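Local coordinates for capsid protein (Infectious hypodermal and hematopoietic necrosis virus, PDB 3N7X) that forms the icosahedral capsid of a shrimp-infecting densovirus, assembling from 60 copies of a beta-barrel subunit, at residues E201-R204 / R208-Y211; E57-N62 / N70-P75. All coordinates share one frame; numbering follows the deposited sequence.

Contact 1. Residues E201-R204 / R208-Y211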
# COMPACT_ATOMS: atom_id res chain seq x y z
N GLU A 201 -73.40 -38.55 -36.73
CA GLU A 201 -73.03 -37.16 -36.90
C GLU A 201 -73.94 -36.55 -37.95
O GLU A 201 -74.57 -37.27 -38.73
CB GLU A 201 -71.56 -37.00 -37.28
CG GLU A 201 -71.19 -37.31 -38.72
CD GLU A 201 -69.71 -37.04 -38.98
OE1 GLU A 201 -69.26 -35.89 -38.75
OE2 GLU A 201 -68.99 -37.96 -39.42
N GLN A 202 -74.03 -35.23 -37.95
CA GLN A 202 -74.89 -34.53 -38.89
C GLN A 202 -74.08 -33.78 -39.92
O GLN A 202 -72.94 -33.40 -39.68
CB GLN A 202 -75.78 -33.53 -38.15
CG GLN A 202 -76.59 -34.12 -37.02
CD GLN A 202 -77.38 -33.06 -36.27
OE1 GLN A 202 -77.37 -31.89 -36.64
NE2 GLN A 202 -78.08 -33.48 -35.21
N MET A 203 -74.68 -33.57 -41.09
CA MET A 203 -74.03 -32.80 -42.14
C MET A 203 -75.02 -31.77 -42.63
O MET A 203 -76.16 -32.09 -42.94
CB MET A 203 -73.61 -33.68 -43.30
CG MET A 203 -72.96 -32.87 -44.42
SD MET A 203 -72.52 -33.85 -45.87
CE MET A 203 -71.69 -32.61 -46.92
N ARG A 204 -74.58 -30.52 -42.68
CA ARG A 204 -75.44 -29.45 -43.16
C ARG A 204 -74.66 -28.50 -44.06
O ARG A 204 -73.46 -28.70 -44.28
CB ARG A 204 -76.06 -28.68 -41.99
CG ARG A 204 -75.18 -28.60 -40.77
CD ARG A 204 -75.76 -27.65 -39.72
NE ARG A 204 -77.01 -28.10 -39.10
CZ ARG A 204 -77.13 -29.21 -38.37
NH1 ARG A 204 -76.08 -29.99 -38.19
NH2 ARG A 204 -78.29 -29.51 -37.80
N ARG A 208 -68.00 -30.14 -44.32
CA ARG A 208 -67.16 -30.97 -45.17
C ARG A 208 -67.04 -32.25 -44.36
O ARG A 208 -66.69 -32.21 -43.19
CB ARG A 208 -65.77 -30.36 -45.37
CG ARG A 208 -65.73 -29.14 -46.27
CD ARG A 208 -64.30 -28.70 -46.52
NE ARG A 208 -63.57 -29.63 -47.37
CZ ARG A 208 -63.65 -29.65 -48.70
NH1 ARG A 208 -64.43 -28.79 -49.35
NH2 ARG A 208 -62.93 -30.53 -49.39
N LYS A 209 -67.38 -33.38 -44.97
CA LYS A 209 -67.31 -34.66 -44.28
C LYS A 209 -66.34 -35.56 -45.01
O LYS A 209 -66.60 -35.99 -46.14
CB LYS A 209 -68.69 -35.31 -44.21
CG LYS A 209 -69.71 -34.49 -43.42
CD LYS A 209 -69.27 -34.30 -41.98
CE LYS A 209 -70.34 -33.57 -41.18
NZ LYS A 209 -69.97 -33.41 -39.74
N ALA A 210 -65.21 -35.84 -44.37
CA ALA A 210 -64.19 -36.66 -44.98
C ALA A 210 -64.05 -38.02 -44.31
O ALA A 210 -64.01 -38.12 -43.09
CB ALA A 210 -62.86 -35.93 -44.95
N TYR A 211 -63.99 -39.06 -45.14
CA TYR A 211 -63.84 -40.42 -44.65
C TYR A 211 -62.77 -41.06 -45.50
O TYR A 211 -62.79 -40.95 -46.73
CB TYR A 211 -65.17 -41.17 -44.79
CG TYR A 211 -66.30 -40.47 -44.08
CD1 TYR A 211 -66.42 -40.54 -42.69
CD2 TYR A 211 -67.21 -39.67 -44.78
CE1 TYR A 211 -67.42 -39.83 -42.01
CE2 TYR A 211 -68.20 -38.95 -44.12
CZ TYR A 211 -68.30 -39.03 -42.74
OH TYR A 211 -69.27 -38.31 -42.09

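Contact 2. Residues E57-N62 / N70-P75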
# COMPACT_ATOMS: atom_id res chain seq x y z
N GLU A 57 -77.53 -37.54 -54.10
CA GLU A 57 -78.78 -36.99 -53.59
C GLU A 57 -79.30 -37.96 -52.53
O GLU A 57 -79.08 -39.16 -52.62
CB GLU A 57 -79.82 -36.84 -54.70
CG GLU A 57 -79.43 -35.92 -55.84
CD GLU A 57 -78.56 -36.61 -56.87
OE1 GLU A 57 -78.86 -37.78 -57.20
OE2 GLU A 57 -77.59 -35.99 -57.37
N PHE A 58 -80.00 -37.42 -51.53
CA PHE A 58 -80.53 -38.25 -50.46
C PHE A 58 -81.88 -37.75 -49.98
O PHE A 58 -82.17 -36.55 -50.05
CB PHE A 58 -79.60 -38.21 -49.24
CG PHE A 58 -78.21 -38.68 -49.51
CD1 PHE A 58 -77.92 -40.03 -49.62
CD2 PHE A 58 -77.16 -37.76 -49.63
CE1 PHE A 58 -76.62 -40.47 -49.84
CE2 PHE A 58 -75.86 -38.18 -49.85
CZ PHE A 58 -75.58 -39.54 -49.95
N ASP A 59 -82.70 -38.67 -49.48
CA ASP A 59 -83.98 -38.32 -48.89
C ASP A 59 -84.02 -39.10 -47.57
O ASP A 59 -83.00 -39.64 -47.16
CB ASP A 59 -85.16 -38.70 -49.79
CG ASP A 59 -85.23 -40.17 -50.10
OD1 ASP A 59 -84.65 -40.99 -49.35
OD2 ASP A 59 -85.90 -40.53 -51.09
N ALA A 60 -85.17 -39.16 -46.92
CA ALA A 60 -85.27 -39.86 -45.65
C ALA A 60 -85.23 -41.39 -45.75
O ALA A 60 -85.54 -42.08 -44.77
CB ALA A 60 -86.53 -39.41 -44.91
N ALA A 61 -84.86 -41.91 -46.92
CA ALA A 61 -84.76 -43.36 -47.13
C ALA A 61 -86.08 -44.08 -46.89
O ALA A 61 -86.11 -45.26 -46.53
CB ALA A 61 -83.68 -43.95 -46.23
N ASN A 62 -87.18 -43.36 -47.10
CA ASN A 62 -88.50 -43.91 -46.87
C ASN A 62 -89.26 -44.23 -48.17
O ASN A 62 -88.84 -43.85 -49.26
CB ASN A 62 -89.32 -42.91 -46.07
CG ASN A 62 -89.48 -41.59 -46.81
OD1 ASN A 62 -88.49 -40.94 -47.16
ND2 ASN A 62 -90.73 -41.20 -47.05
N ASN A 70 -84.34 -48.78 -43.83
CA ASN A 70 -83.21 -48.61 -44.74
C ASN A 70 -82.37 -47.37 -44.53
O ASN A 70 -82.81 -46.39 -43.93
CB ASN A 70 -83.69 -48.62 -46.20
CG ASN A 70 -84.50 -49.85 -46.54
OD1 ASN A 70 -85.72 -49.86 -46.36
ND2 ASN A 70 -83.84 -50.89 -47.02
N LEU A 71 -81.15 -47.42 -45.06
CA LEU A 71 -80.21 -46.32 -45.01
C LEU A 71 -79.37 -46.41 -46.27
O LEU A 71 -79.18 -47.50 -46.81
CB LEU A 71 -79.29 -46.44 -43.78
CG LEU A 71 -79.91 -46.22 -42.40
CD1 LEU A 71 -78.88 -46.52 -41.31
CD2 LEU A 71 -80.41 -44.78 -42.28
N TYR A 72 -78.89 -45.28 -46.77
CA TYR A 72 -78.05 -45.30 -47.95
C TYR A 72 -76.68 -45.74 -47.46
O TYR A 72 -76.26 -45.36 -46.37
CB TYR A 72 -77.92 -43.92 -48.58
CG TYR A 72 -79.19 -43.40 -49.19
CD1 TYR A 72 -80.11 -42.69 -48.42
CD2 TYR A 72 -79.47 -43.59 -50.54
CE1 TYR A 72 -81.28 -42.18 -48.99
CE2 TYR A 72 -80.63 -43.10 -51.12
CZ TYR A 72 -81.54 -42.39 -50.34
OH TYR A 72 -82.69 -41.90 -50.91
N CYS A 73 -76.00 -46.54 -48.26
CA CYS A 73 -74.68 -47.00 -47.88
C CYS A 73 -73.63 -46.52 -48.87
O CYS A 73 -73.87 -46.49 -50.08
CB CYS A 73 -74.66 -48.53 -47.82
SG CYS A 73 -73.01 -49.25 -47.55
N LEU A 74 -72.47 -46.11 -48.36
CA LEU A 74 -71.38 -45.67 -49.21
C LEU A 74 -70.18 -46.55 -48.88
O LEU A 74 -69.47 -46.31 -47.90
CB LEU A 74 -71.03 -44.19 -48.96
CG LEU A 74 -69.81 -43.68 -49.74
CD1 LEU A 74 -69.94 -44.02 -51.22
CD2 LEU A 74 -69.68 -42.19 -49.55
N PRO A 75 -69.96 -47.59 -49.69
CA PRO A 75 -68.85 -48.53 -49.49
C PRO A 75 -67.50 -48.01 -49.98
O PRO A 75 -67.05 -48.36 -51.07
CB PRO A 75 -69.32 -49.76 -50.25
CG PRO A 75 -69.99 -49.15 -51.44
CD PRO A 75 -70.79 -48.00 -50.83

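Contact 1. Residues E201-R204 / R208-Y211
The side chain of E201 turns its CG between its own backbone N and carbonyl carbon (chi1 76°), then runs straight out toward 208-211. K209 bends at chi2 (-61°), so the two side chains run past each other in opposite directions and its ammonium reaches the E201 carboxylate. The two form a salt bridge, with K209 NZ 2.8 Å from E201 OE1. NZ meets that oxygen from above the carboxylate plane. A weak second bond joins K209 NZ to Q202 O at 3.0 Å. The other carboxylate oxygen is taken by Y211: its OH donates to E201 OE2 at 2.7 Å, also from above the carboxylate plane, on the same face as NZ. OE2 lies at the edge of the Y211 ring, and the ring and carboxylate planes are perpendicular. M203 lies alongside the aliphatic chain of K209, with M203 CG 3.8 Å from K209 CG. It also packs on M120 and M123. Strand 201-203 pairs with 149-153, and 208-211 with 111-131, so these side chains join the two sheets of the barrel beside the turn between the strands. A partner on each oxygen probably limits the rotation of the E201 carboxylate, and the lysine probably favours its charged form.

Contact 2. Residues E57-N62 / N70-P75
Strands 57-59 and 70-74 run nearly antiparallel, at 161° between their directions, but their axes come no closer than 8.8 Å and side chains fill the gap. Y72 has the largest share of the contact. Its CG is anti to the carbonyl carbon (chi1 -68°), and the ring reaches across to F58, D59 and A61. F58 meets it in a T-shaped (edge-to-face) stack. The phenylalanine puts its CD1 edge over one face of the tyrosine, toward the rim, with F58 CD1 3.6 Å from Y72 CG. The ring centroids are 5.1 Å apart.

The hydroxyl end of the tyrosine is held by the D59 carboxylate. Y72 OH donates to D59 OD1 at 2.7 Å, and this oxygen lies at the edge of the tyrosine ring. The same oxygen accepts from A61 N at 2.6 Å, closing an Asx turn. The two donors reach D59 OD1 from opposite faces of the carboxylate plane.

In the barrel, 45-59 pairs with strand 281-296 of one sheet, while 70-74 sits inside the other sheet, between 264-268 and 179-182. The F58-Y72 stack therefore lies between sheets, and F58 also packs on M266 and L149. D59 has a backbone bond to M268, so this part of the chain also reaches the second sheet.

A61 adopts a left-handed backbone conformation and turns its methyl toward 70-75. A61 CB lies 3.5 Å from N70 O and 4.1 Å from Y72 CE1. E57 stands at the other end of its segment, where its side chain is about 4 Å from a bound calcium ion and close to the side chain of Y55, a calcium-binding residue.

Both contacts are buried, and both bridge the two sheets of the barrel. Their centres lie 14 Å apart, and their nearest atoms stay about 6 Å from each other, so they do not touch. Strand 149-153 links them: L149 pairs with M203 through the backbone and packs against F58. In each, a tyrosine hydroxyl donates to a carboxylate. In contact 1 that carboxylate also takes a lysine, and the chemistry is mainly polar, with one salt bridge, close to a short turn between strands. In contact 2 the second donor is a backbone amide, and an aromatic pair supplies the packing. Neighbouring subunits reach both sites, through Q202, R204 and R208 in contact 1 and E57 and D59 in contact 2.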